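PDB 3LIU: putative cell adhesion protein from Parabacteroides distasonis, which is a putative fimbrilin of the FimA/Mfa1 family and probably serves as a subunit of adhesive pili on the bacterial surface. Local coordinates for residues Gly49-Ile59 against Leu100-Phe109; Val172-Ala183 against Val354-Leu364. All coordinates share one frame; numbering follows the deposited sequence.

In the fold
The two contacts follow one another along the chain: both segments of interaction 1 precede those of interaction 2 in the sequence. Their centres lie about 33 Å apart and their nearest atoms about 9 Å, without touching. Interaction 1 sits toward one end of the elongated molecule, about 25 Å from the centre of the chain, where helices 94-101 and 106-110 cover the hairpin of strands 45-52 and 57-66. Interaction 2 lies about 8 Å from that centre and pairs strand 172-185 with strand 358-366. Strand pairing through 82-90 and 127-136 connects the hairpin to 172-185, which thus carries the early part of the chain into contact with its C-terminal part.

Interaction 1: residues Gly49-Ile59 against Leu100-Phe109; sequences GVFGVDGWSVI and LAKAKDITDF
The Phe-51 ring carries the backbone of Asp-105 and Ile-106 on one face, with Asp-105 C 3.5 Å above its plane and displaced toward the rim, while Ala-103 O and Phe-109 CD2 lie at its edge. The Phe-109 ring has Leu-100 CD2 over the centre of one face and Ile-59 CG2 at its edge. These rings join a beta hairpin, closed by a type I turn from Gly-52 to Gly-55, to the connection between helices 94-101 and 106-110; both elements belong to the FimA family region of the chain.

The two phenylalanines meet obliquely, their planes at 70° and their centroids 5.6 Å apart, with Phe-51 CZ 3.7 Å from Phe-109 CD2. A flat, wide side chain suits position 51 because it covers the peptide at the start of helix 106-110 and still reaches Ile-106, whose CD1 comes 3.6 Å from Phe-51 CD2. Ile-106 and Phe-109 extend the apolar layer to Val-87 on strand 82-90, which pairs with the hairpin.

From the second hairpin strand, Ile-59 uses two branches. Ile-59 CG2, anti to the backbone N, rests on Ala-101 CA at 3.7 Å, while CD1 reaches toward the carbonyls of Leu-100 and Ala-103. The small side chain of Ala-103 fits beside the Phe-51 rim, and Gly-49, having no side chain, lets its CA lie 3.9 Å from Phe-109 CE2. No hydrogen bond crosses the contact, so it is held by van der Waals packing, partly against backbone. Helix 106-110, whose first peptide lies over the Phe-51 face, has Asp-105 as its N-cap: Asp-105 OD2 accepts from Asp-108 N at 3.0 Å, the donor approaching from above the carboxylate plane.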
loop_
_atom_site.group_PDB
_atom_site.type_symbol
_atom_site.label_atom_id
_atom_site.label_comp_id
_atom_site.label_asym_id
_atom_site.label_seq_id
_atom_site.Cartn_x
_atom_site.Cartn_y
_atom_site.Cartn_z
ATOM N N GLY A 49 17.765 -6.666 10.384
ATOM C CA GLY A 49 17.817 -6.573 11.839
ATOM C C GLY A 49 17.999 -7.968 12.377
ATOM O O GLY A 49 17.171 -8.867 12.081
ATOM N N VAL A 50 19.065 -8.162 13.152
ATOM C CA VAL A 50 19.327 -9.471 13.797
ATOM C C VAL A 50 19.237 -9.290 15.322
ATOM O O VAL A 50 20.020 -8.533 15.892
ATOM C CB VAL A 50 20.761 -9.950 13.449
ATOM C CG1 VAL A 50 21.006 -11.384 13.958
ATOM C CG2 VAL A 50 20.994 -9.885 11.952
ATOM N N PHE A 51 18.310 -9.979 15.976
ATOM C CA PHE A 51 18.050 -9.772 17.409
ATOM C C PHE A 51 18.210 -11.093 18.172
ATOM O O PHE A 51 17.415 -12.040 18.037
ATOM C CB PHE A 51 16.652 -9.142 17.617
ATOM C CG PHE A 51 16.499 -7.775 16.989
ATOM C CD1 PHE A 51 16.818 -6.621 17.684
ATOM C CD2 PHE A 51 16.056 -7.649 15.690
ATOM C CE1 PHE A 51 16.666 -5.358 17.087
ATOM C CE2 PHE A 51 15.919 -6.430 15.096
ATOM C CZ PHE A 51 16.218 -5.271 15.791
ATOM N N GLY A 52 19.269 -11.173 18.956
ATOM C CA GLY A 52 19.558 -12.407 19.677
ATOM C C GLY A 52 18.516 -12.620 20.751
ATOM O O GLY A 52 17.960 -11.669 21.265
ATOM N N VAL A 53 18.239 -13.868 21.097
ATOM C CA VAL A 53 17.203 -14.123 22.096
ATOM C C VAL A 53 17.614 -13.589 23.471
ATOM O O VAL A 53 16.762 -13.302 24.261
ATOM C CB VAL A 53 16.853 -15.623 22.210
ATOM C CG1 VAL A 53 16.147 -16.075 20.949
ATOM C CG2 VAL A 53 18.087 -16.434 22.491
ATOM N N ASP A 54 18.909 -13.446 23.730
ATOM C CA ASP A 54 19.432 -12.919 24.998
ATOM C C ASP A 54 19.651 -11.409 25.025
ATOM O O ASP A 54 20.343 -10.917 25.930
ATOM C CB ASP A 54 20.789 -13.563 25.284
ATOM C CG ASP A 54 21.758 -13.367 24.138
ATOM O OD1 ASP A 54 21.349 -13.645 22.989
ATOM O OD2 ASP A 54 22.903 -12.943 24.364
ATOM N N GLY A 55 19.150 -10.667 24.037
ATOM C CA GLY A 55 19.186 -9.220 24.106
ATOM C C GLY A 55 20.173 -8.482 23.215
ATOM O O GLY A 55 20.038 -7.282 23.048
ATOM N N TRP A 56 21.149 -9.146 22.609
ATOM C CA TRP A 56 22.049 -8.419 21.699
ATOM C C TRP A 56 21.301 -8.097 20.399
ATOM O O TRP A 56 20.299 -8.749 20.062
ATOM C CB TRP A 56 23.332 -9.194 21.414
ATOM C CG TRP A 56 23.172 -10.583 20.762
ATOM C CD1 TRP A 56 23.158 -11.793 21.404
ATOM C CD2 TRP A 56 23.064 -10.888 19.352
ATOM N NE1 TRP A 56 23.026 -12.824 20.491
ATOM C CE2 TRP A 56 22.985 -12.296 19.229
ATOM C CE3 TRP A 56 23.025 -10.110 18.191
ATOM C CZ2 TRP A 56 22.855 -12.935 17.999
ATOM C CZ3 TRP A 56 22.899 -10.750 16.961
ATOM C CH2 TRP A 56 22.815 -12.149 16.879
ATOM N N SER A 57 21.759 -7.072 19.683
ATOM C CA SER A 57 21.215 -6.787 18.369
ATOM C C SER A 57 22.287 -6.286 17.422
ATOM O O SER A 57 23.252 -5.644 17.855
ATOM C CB SER A 57 20.083 -5.785 18.488
ATOM O OG SER A 57 20.507 -4.506 18.971
ATOM N N VAL A 58 22.123 -6.615 16.143
ATOM C CA VAL A 58 22.926 -6.062 15.073
ATOM C C VAL A 58 21.995 -5.692 13.940
ATOM O O VAL A 58 21.256 -6.557 13.423
ATOM C CB VAL A 58 23.974 -7.063 14.557
ATOM C CG1 VAL A 58 24.872 -6.408 13.538
ATOM C CG2 VAL A 58 24.844 -7.571 15.718
ATOM N N ILE A 59 22.007 -4.420 13.557
ATOM C CA ILE A 59 21.191 -3.921 12.432
ATOM C C ILE A 59 22.069 -3.179 11.454
ATOM O O ILE A 59 22.904 -2.384 11.871
ATOM C CB ILE A 59 20.095 -2.937 12.885
ATOM C CG1 ILE A 59 19.193 -3.587 13.958
ATOM C CG2 ILE A 59 19.257 -2.441 11.654
ATOM C CD1 ILE A 59 19.279 -2.994 15.309
ATOM N N LEU A 100 15.543 2.266 12.167
ATOM C CA LEU A 100 15.647 0.836 12.291
ATOM C C LEU A 100 16.960 0.471 13.022
ATOM O O LEU A 100 16.966 -0.429 13.859
ATOM C CB LEU A 100 15.531 0.158 10.913
ATOM C CG LEU A 100 14.176 0.165 10.169
ATOM C CD1 LEU A 100 14.385 -0.378 8.717
ATOM C CD2 LEU A 100 13.033 -0.601 10.896
ATOM N N ALA A 101 18.050 1.192 12.751
ATOM C CA ALA A 101 19.336 0.859 13.342
ATOM C C ALA A 101 19.336 1.169 14.861
ATOM O O ALA A 101 20.166 0.646 15.600
ATOM C CB ALA A 101 20.459 1.578 12.635
ATOM N N LYS A 102 18.393 1.994 15.325
ATOM C CA LYS A 102 18.282 2.273 16.748
ATOM C C LYS A 102 17.353 1.323 17.491
ATOM O O LYS A 102 17.317 1.373 18.704
ATOM C CB LYS A 102 17.820 3.720 16.973
ATOM C CG LYS A 102 18.804 4.789 16.530
ATOM C CD LYS A 102 18.116 6.156 16.353
ATOM C CE LYS A 102 19.097 7.331 16.502
ATOM N NZ LYS A 102 18.363 8.659 16.471
ATOM N N ALA A 103 16.628 0.446 16.797
ATOM C CA ALA A 103 15.831 -0.596 17.463
ATOM C C ALA A 103 16.642 -1.446 18.459
ATOM O O ALA A 103 17.770 -1.880 18.171
ATOM C CB ALA A 103 15.176 -1.549 16.438
ATOM N N LYS A 104 16.032 -1.729 19.596
ATOM C CA LYS A 104 16.666 -2.546 20.617
ATOM C C LYS A 104 16.068 -3.940 20.739
ATOM O O LYS A 104 16.525 -4.744 21.539
ATOM C CB LYS A 104 16.611 -1.822 21.959
ATOM C CG LYS A 104 17.488 -0.606 21.991
ATOM C CD LYS A 104 18.953 -0.968 21.695
ATOM C CE LYS A 104 19.854 0.268 21.757
ATOM N NZ LYS A 104 20.987 0.131 20.809
ATOM N N ASP A 105 15.081 -4.226 19.916
ATOM C CA ASP A 105 14.318 -5.450 19.992
ATOM C C ASP A 105 13.473 -5.527 18.731
ATOM O O ASP A 105 13.204 -4.505 18.068
ATOM C CB ASP A 105 13.384 -5.446 21.197
ATOM C CG ASP A 105 12.429 -4.263 21.172
ATOM O OD1 ASP A 105 12.887 -3.139 21.486
ATOM O OD2 ASP A 105 11.248 -4.441 20.809
ATOM N N ILE A 106 12.995 -6.735 18.457
ATOM C CA ILE A 106 12.322 -7.031 17.212
ATOM C C ILE A 106 11.010 -6.254 17.098
ATOM O O ILE A 106 10.667 -5.742 16.014
ATOM C CB ILE A 106 12.149 -8.590 17.071
ATOM C CG1 ILE A 106 11.737 -8.976 15.649
ATOM C CG2 ILE A 106 11.200 -9.129 18.093
ATOM C CD1 ILE A 106 12.902 -9.145 14.739
ATOM N N THR A 107 10.289 -6.103 18.208
ATOM C CA THR A 107 9.005 -5.384 18.135
ATOM C C THR A 107 9.171 -3.923 17.737
ATOM O O THR A 107 8.454 -3.484 16.851
ATOM C CB THR A 107 8.235 -5.422 19.424
ATOM O OG1 THR A 107 8.051 -6.784 19.782
ATOM C CG2 THR A 107 6.853 -4.736 19.287
ATOM N N ASP A 108 10.073 -3.175 18.394
ATOM C CA ASP A 108 10.335 -1.772 17.986
ATOM C C ASP A 108 10.799 -1.701 16.531
ATOM O O ASP A 108 10.428 -0.783 15.816
ATOM C CB ASP A 108 11.349 -1.057 18.902
ATOM C CG ASP A 108 10.769 -0.792 20.303
ATOM O OD1 ASP A 108 9.710 -0.185 20.319
ATOM O OD2 ASP A 108 11.333 -1.189 21.365
ATOM N N PHE A 109 11.566 -2.701 16.086
ATOM C CA PHE A 109 12.050 -2.700 14.701
ATOM C C PHE A 109 10.834 -2.740 13.756
ATOM O O PHE A 109 10.643 -1.845 12.956
ATOM C CB PHE A 109 13.045 -3.854 14.485
ATOM C CG PHE A 109 13.635 -3.925 13.101
ATOM C CD1 PHE A 109 12.944 -4.532 12.063
ATOM C CD2 PHE A 109 14.902 -3.461 12.861
ATOM C CE1 PHE A 109 13.483 -4.593 10.770
ATOM C CE2 PHE A 109 15.458 -3.532 11.614
ATOM C CZ PHE A 109 14.734 -4.098 10.554
#

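Interaction 2: residues Val172-Ala183 against Val354-Leu364; sequences VRDVASIALAGA and VQRNYKYEISL
Arg-356 and Asn-357 make the side-chain grip on Val-172 to Asp-174. Arg-356 NE points at Arg-173 O in a nearly straight bond (169°), with the oxygen in the guanidinium plane. Arg-356 NH2 gives a more bent bond to Val-172 O, from above that carbonyl's plane, and a salt bridge to Asp-174 OD1 at 3.1 Å. A bend at chi3 (-74°) brings NE and NH2 of Arg-356 across to these carbonyls. Arginine suits this place because its several N-H groups serve a carboxylate and backbone carbonyls together. Asn-357 OD1 receives Arg-173 NH1 at 3.0 Å on a lone pair, amide and guanidinium nearly coplanar, while Asn-357 CB packs 3.4 Å from Val-172 CG1.

Beyond this, strands 176-183 and 358-364 run parallel, joining distant parts of the chain; 172-185 also pairs antiparallel with 282-284. Ser-177 N bonds to Tyr-358 O, and Ser-177 O accepts from Tyr-360 N at 2.8 Å. A beta bulge shifts the register after Leu-180: Ile-362 O takes Ala-181 N at 2.7 Å and, weakly, Gly-182 N. Ile-178, Leu-180, Ile-362 and Leu-364 share an apolar face against strand 308-319, where Leu-180 CD1 lies 3.7 Å from Leu-364 CG. A water donates to Tyr-360 O and to Ser-177 OG, which also hydrogen-bonds Glu-281.

Farther out, Ser-128 holds Asp-174 OD1, Gly-221 O accepts from Arg-356 NH1, and Asp-40, from elsewhere in the chain, salt-bridges Arg-173. Arg-356 and Asp-174 supply the charged link across the contact; buried beside Arg-356, Asp-174 would be expected to stay ionised.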
loop_
_atom_site.group_PDB
_atom_site.type_symbol
_atom_site.label_atom_id
_atom_site.label_comp_id
_atom_site.label_asym_id
_atom_site.label_seq_id
_atom_site.Cartn_x
_atom_site.Cartn_y
_atom_site.Cartn_z
ATOM N N VAL A 172 7.490 -9.016 0.960
ATOM C CA VAL A 172 6.159 -8.577 0.615
ATOM C C VAL A 172 6.061 -7.072 0.701
ATOM O O VAL A 172 6.449 -6.485 1.699
ATOM C CB VAL A 172 5.090 -9.219 1.514
ATOM C CG1 VAL A 172 3.674 -8.718 1.096
ATOM C CG2 VAL A 172 5.188 -10.720 1.427
ATOM N N ARG A 173 5.525 -6.452 -0.343
ATOM C CA ARG A 173 5.417 -4.988 -0.377
ATOM C C ARG A 173 4.598 -4.472 0.798
ATOM O O ARG A 173 3.699 -5.139 1.270
ATOM C CB ARG A 173 4.786 -4.499 -1.671
ATOM C CG ARG A 173 5.595 -4.757 -2.930
ATOM C CD ARG A 173 4.849 -4.207 -4.155
ATOM N NE ARG A 173 5.468 -4.566 -5.440
ATOM C CZ ARG A 173 5.363 -5.754 -6.056
ATOM N NH1 ARG A 173 4.700 -6.738 -5.515
ATOM N NH2 ARG A 173 5.948 -5.965 -7.235
ATOM N N ASP A 174 4.923 -3.263 1.239
ATOM C CA ASP A 174 4.231 -2.610 2.321
ATOM C C ASP A 174 3.116 -1.674 1.771
ATOM O O ASP A 174 2.404 -1.063 2.547
ATOM C CB ASP A 174 5.233 -1.809 3.181
ATOM C CG ASP A 174 6.067 -2.685 4.151
ATOM O OD1 ASP A 174 5.986 -3.931 4.145
ATOM O OD2 ASP A 174 6.821 -2.089 4.966
ATOM N N VAL A 175 2.968 -1.553 0.443
ATOM C CA VAL A 175 1.949 -0.713 -0.148
ATOM C C VAL A 175 0.941 -1.601 -0.929
ATOM O O VAL A 175 1.236 -2.760 -1.238
ATOM C CB VAL A 175 2.527 0.381 -1.110
ATOM C CG1 VAL A 175 3.295 1.467 -0.348
ATOM C CG2 VAL A 175 3.404 -0.252 -2.175
ATOM N N ALA A 176 -0.214 -1.020 -1.246
ATOM C CA ALA A 176 -1.230 -1.569 -2.174
ATOM C C ALA A 176 -1.275 -0.660 -3.381
ATOM O O ALA A 176 -0.863 0.513 -3.295
ATOM C CB ALA A 176 -2.657 -1.635 -1.507
ATOM N N SER A 177 -1.793 -1.191 -4.504
ATOM C CA SER A 177 -1.906 -0.436 -5.738
ATOM C C SER A 177 -3.370 -0.267 -6.048
ATOM O O SER A 177 -4.108 -1.254 -5.999
ATOM C CB SER A 177 -1.259 -1.207 -6.877
ATOM O OG SER A 177 -1.628 -0.644 -8.135
ATOM N N ILE A 178 -3.814 0.967 -6.315
ATOM C CA ILE A 178 -5.210 1.204 -6.638
ATOM C C ILE A 178 -5.285 1.879 -7.996
ATOM O O ILE A 178 -4.590 2.887 -8.256
ATOM C CB ILE A 178 -5.952 2.072 -5.560
ATOM C CG1 ILE A 178 -5.931 1.387 -4.203
ATOM C CG2 ILE A 178 -7.406 2.339 -5.964
ATOM C CD1 ILE A 178 -6.516 2.243 -3.010
ATOM N N ALA A 179 -6.119 1.341 -8.869
ATOM C CA ALA A 179 -6.299 1.912 -10.216
ATOM C C ALA A 179 -7.734 1.799 -10.685
ATOM O O ALA A 179 -8.449 0.866 -10.305
ATOM C CB ALA A 179 -5.382 1.241 -11.206
ATOM N N LEU A 180 -8.143 2.786 -11.489
ATOM C CA LEU A 180 -9.389 2.786 -12.201
ATOM C C LEU A 180 -9.161 2.079 -13.537
ATOM O O LEU A 180 -8.429 2.581 -14.411
ATOM C CB LEU A 180 -9.890 4.229 -12.458
ATOM C CG LEU A 180 -11.227 4.358 -13.200
ATOM C CD1 LEU A 180 -12.413 3.998 -12.307
ATOM C CD2 LEU A 180 -11.409 5.751 -13.837
ATOM N N ALA A 181 -9.793 0.919 -13.672
ATOM C CA ALA A 181 -9.678 0.058 -14.825
ATOM C C ALA A 181 -10.665 0.503 -15.894
ATOM O O ALA A 181 -10.397 0.369 -17.061
ATOM C CB ALA A 181 -9.956 -1.378 -14.415
ATOM N N GLY A 182 -11.803 1.036 -15.513
ATOM C CA GLY A 182 -12.706 1.607 -16.534
ATOM C C GLY A 182 -13.846 2.390 -15.920
ATOM O O GLY A 182 -14.146 2.235 -14.748
ATOM N N ALA A 183 -14.458 3.265 -16.715
ATOM C CA ALA A 183 -15.581 4.072 -16.243
ATOM C C ALA A 183 -16.531 4.353 -17.375
ATOM O O ALA A 183 -16.339 5.315 -18.099
ATOM C CB ALA A 183 -15.092 5.367 -15.659
ATOM N N VAL A 354 -8.419 -2.133 2.166
ATOM C CA VAL A 354 -7.118 -1.951 1.544
ATOM C C VAL A 354 -6.023 -2.655 2.325
ATOM O O VAL A 354 -5.674 -2.252 3.429
ATOM C CB VAL A 354 -6.773 -0.438 1.370
ATOM C CG1 VAL A 354 -5.419 -0.250 0.692
ATOM C CG2 VAL A 354 -7.897 0.281 0.603
ATOM N N GLN A 355 -5.474 -3.714 1.717
ATOM C CA GLN A 355 -4.469 -4.532 2.353
ATOM C C GLN A 355 -3.248 -4.571 1.450
ATOM O O GLN A 355 -3.357 -4.391 0.236
ATOM C CB GLN A 355 -4.986 -5.931 2.617
ATOM C CG GLN A 355 -6.212 -5.969 3.483
ATOM C CD GLN A 355 -6.690 -7.415 3.721
ATOM O OE1 GLN A 355 -5.886 -8.315 3.792
ATOM N NE2 GLN A 355 -7.989 -7.618 3.828
ATOM N N ARG A 356 -2.107 -4.836 2.070
ATOM C CA ARG A 356 -0.799 -4.699 1.424
ATOM C C ARG A 356 -0.601 -5.712 0.273
ATOM O O ARG A 356 -1.097 -6.831 0.320
ATOM C CB ARG A 356 0.293 -4.904 2.469
ATOM C CG ARG A 356 0.376 -6.386 2.955
ATOM C CD ARG A 356 1.211 -6.574 4.221
ATOM N NE ARG A 356 2.607 -6.456 3.927
ATOM C CZ ARG A 356 3.604 -6.967 4.666
ATOM N NH1 ARG A 356 3.381 -7.613 5.796
ATOM N NH2 ARG A 356 4.863 -6.803 4.253
ATOM N N ASN A 357 0.148 -5.277 -0.731
ATOM C CA ASN A 357 0.672 -6.138 -1.789
ATOM C C ASN A 357 -0.414 -6.772 -2.672
ATOM O O ASN A 357 -0.245 -7.879 -3.167
ATOM C CB ASN A 357 1.583 -7.216 -1.198
ATOM C CG ASN A 357 2.591 -7.737 -2.223
ATOM O OD1 ASN A 357 3.200 -6.968 -2.956
ATOM N ND2 ASN A 357 2.760 -9.030 -2.268
ATOM N N TYR A 358 -1.530 -6.059 -2.812
ATOM C CA TYR A 358 -2.595 -6.380 -3.747
ATOM C C TYR A 358 -2.788 -5.237 -4.692
ATOM O O TYR A 358 -2.547 -4.092 -4.352
ATOM C CB TYR A 358 -3.933 -6.609 -3.028
ATOM C CG TYR A 358 -3.999 -7.870 -2.199
ATOM C CD1 TYR A 358 -4.113 -9.122 -2.798
ATOM C CD2 TYR A 358 -3.922 -7.812 -0.820
ATOM C CE1 TYR A 358 -4.189 -10.280 -2.021
ATOM C CE2 TYR A 358 -3.952 -8.953 -0.046
ATOM C CZ TYR A 358 -4.113 -10.182 -0.649
ATOM O OH TYR A 358 -4.168 -11.295 0.136
ATOM N N LYS A 359 -3.238 -5.566 -5.896
ATOM C CA LYS A 359 -3.614 -4.596 -6.882
ATOM C C LYS A 359 -5.132 -4.593 -6.903
ATOM O O LYS A 359 -5.760 -5.656 -6.964
ATOM C CB LYS A 359 -3.121 -4.990 -8.248
ATOM C CG LYS A 359 -1.654 -4.877 -8.436
ATOM C CD LYS A 359 -1.368 -4.670 -9.903
ATOM C CE LYS A 359 0.067 -4.400 -10.122
ATOM N NZ LYS A 359 0.331 -3.775 -11.446
ATOM N N TYR A 360 -5.694 -3.394 -6.822
ATOM C CA TYR A 360 -7.118 -3.150 -6.866
ATOM C C TYR A 360 -7.442 -2.541 -8.228
ATOM O O TYR A 360 -6.862 -1.498 -8.619
ATOM C CB TYR A 360 -7.511 -2.194 -5.741
ATOM C CG TYR A 360 -7.405 -2.797 -4.396
ATOM C CD1 TYR A 360 -6.171 -2.931 -3.772
ATOM C CD2 TYR A 360 -8.531 -3.234 -3.711
ATOM C CE1 TYR A 360 -6.069 -3.497 -2.504
ATOM C CE2 TYR A 360 -8.433 -3.799 -2.454
ATOM C CZ TYR A 360 -7.215 -3.958 -1.864
ATOM O OH TYR A 360 -7.138 -4.538 -0.612
ATOM N N GLU A 361 -8.297 -3.228 -8.980
ATOM C CA GLU A 361 -8.730 -2.777 -10.304
ATOM C C GLU A 361 -10.204 -2.470 -10.223
ATOM O O GLU A 361 -11.026 -3.380 -10.027
ATOM C CB GLU A 361 -8.481 -3.858 -11.350
ATOM C CG GLU A 361 -7.038 -4.276 -11.472
ATOM C CD GLU A 361 -6.163 -3.205 -12.091
ATOM O OE1 GLU A 361 -6.711 -2.273 -12.728
ATOM O OE2 GLU A 361 -4.929 -3.298 -11.939
ATOM N N ILE A 362 -10.541 -1.169 -10.311
ATOM C CA ILE A 362 -11.914 -0.658 -10.106
ATOM C C ILE A 362 -12.556 -0.306 -11.461
ATOM O O ILE A 362 -11.983 0.441 -12.251
ATOM C CB ILE A 362 -11.894 0.584 -9.165
ATOM C CG1 ILE A 362 -11.254 0.182 -7.817
ATOM C CG2 ILE A 362 -13.304 1.180 -9.002
ATOM C CD1 ILE A 362 -11.107 1.253 -6.828
ATOM N N SER A 363 -13.710 -0.894 -11.741
ATOM C CA SER A 363 -14.481 -0.584 -12.934
ATOM C C SER A 363 -15.797 0.029 -12.513
ATOM O O SER A 363 -16.571 -0.589 -11.769
ATOM C CB SER A 363 -14.751 -1.861 -13.744
ATOM O OG SER A 363 -13.520 -2.443 -14.114
ATOM N N LEU A 364 -16.050 1.239 -12.996
ATOM C CA LEU A 364 -17.253 1.972 -12.644
ATOM C C LEU A 364 -18.315 1.936 -13.726
ATOM O O LEU A 364 -18.001 2.010 -14.917
ATOM C CB LEU A 364 -16.882 3.421 -12.335
ATOM C CG LEU A 364 -15.926 3.602 -11.170
ATOM C CD1 LEU A 364 -15.765 5.137 -10.863
ATOM C CD2 LEU A 364 -16.415 2.809 -9.968
HETATM O O HOH W 1 -3.833 -1.574 -9.338
#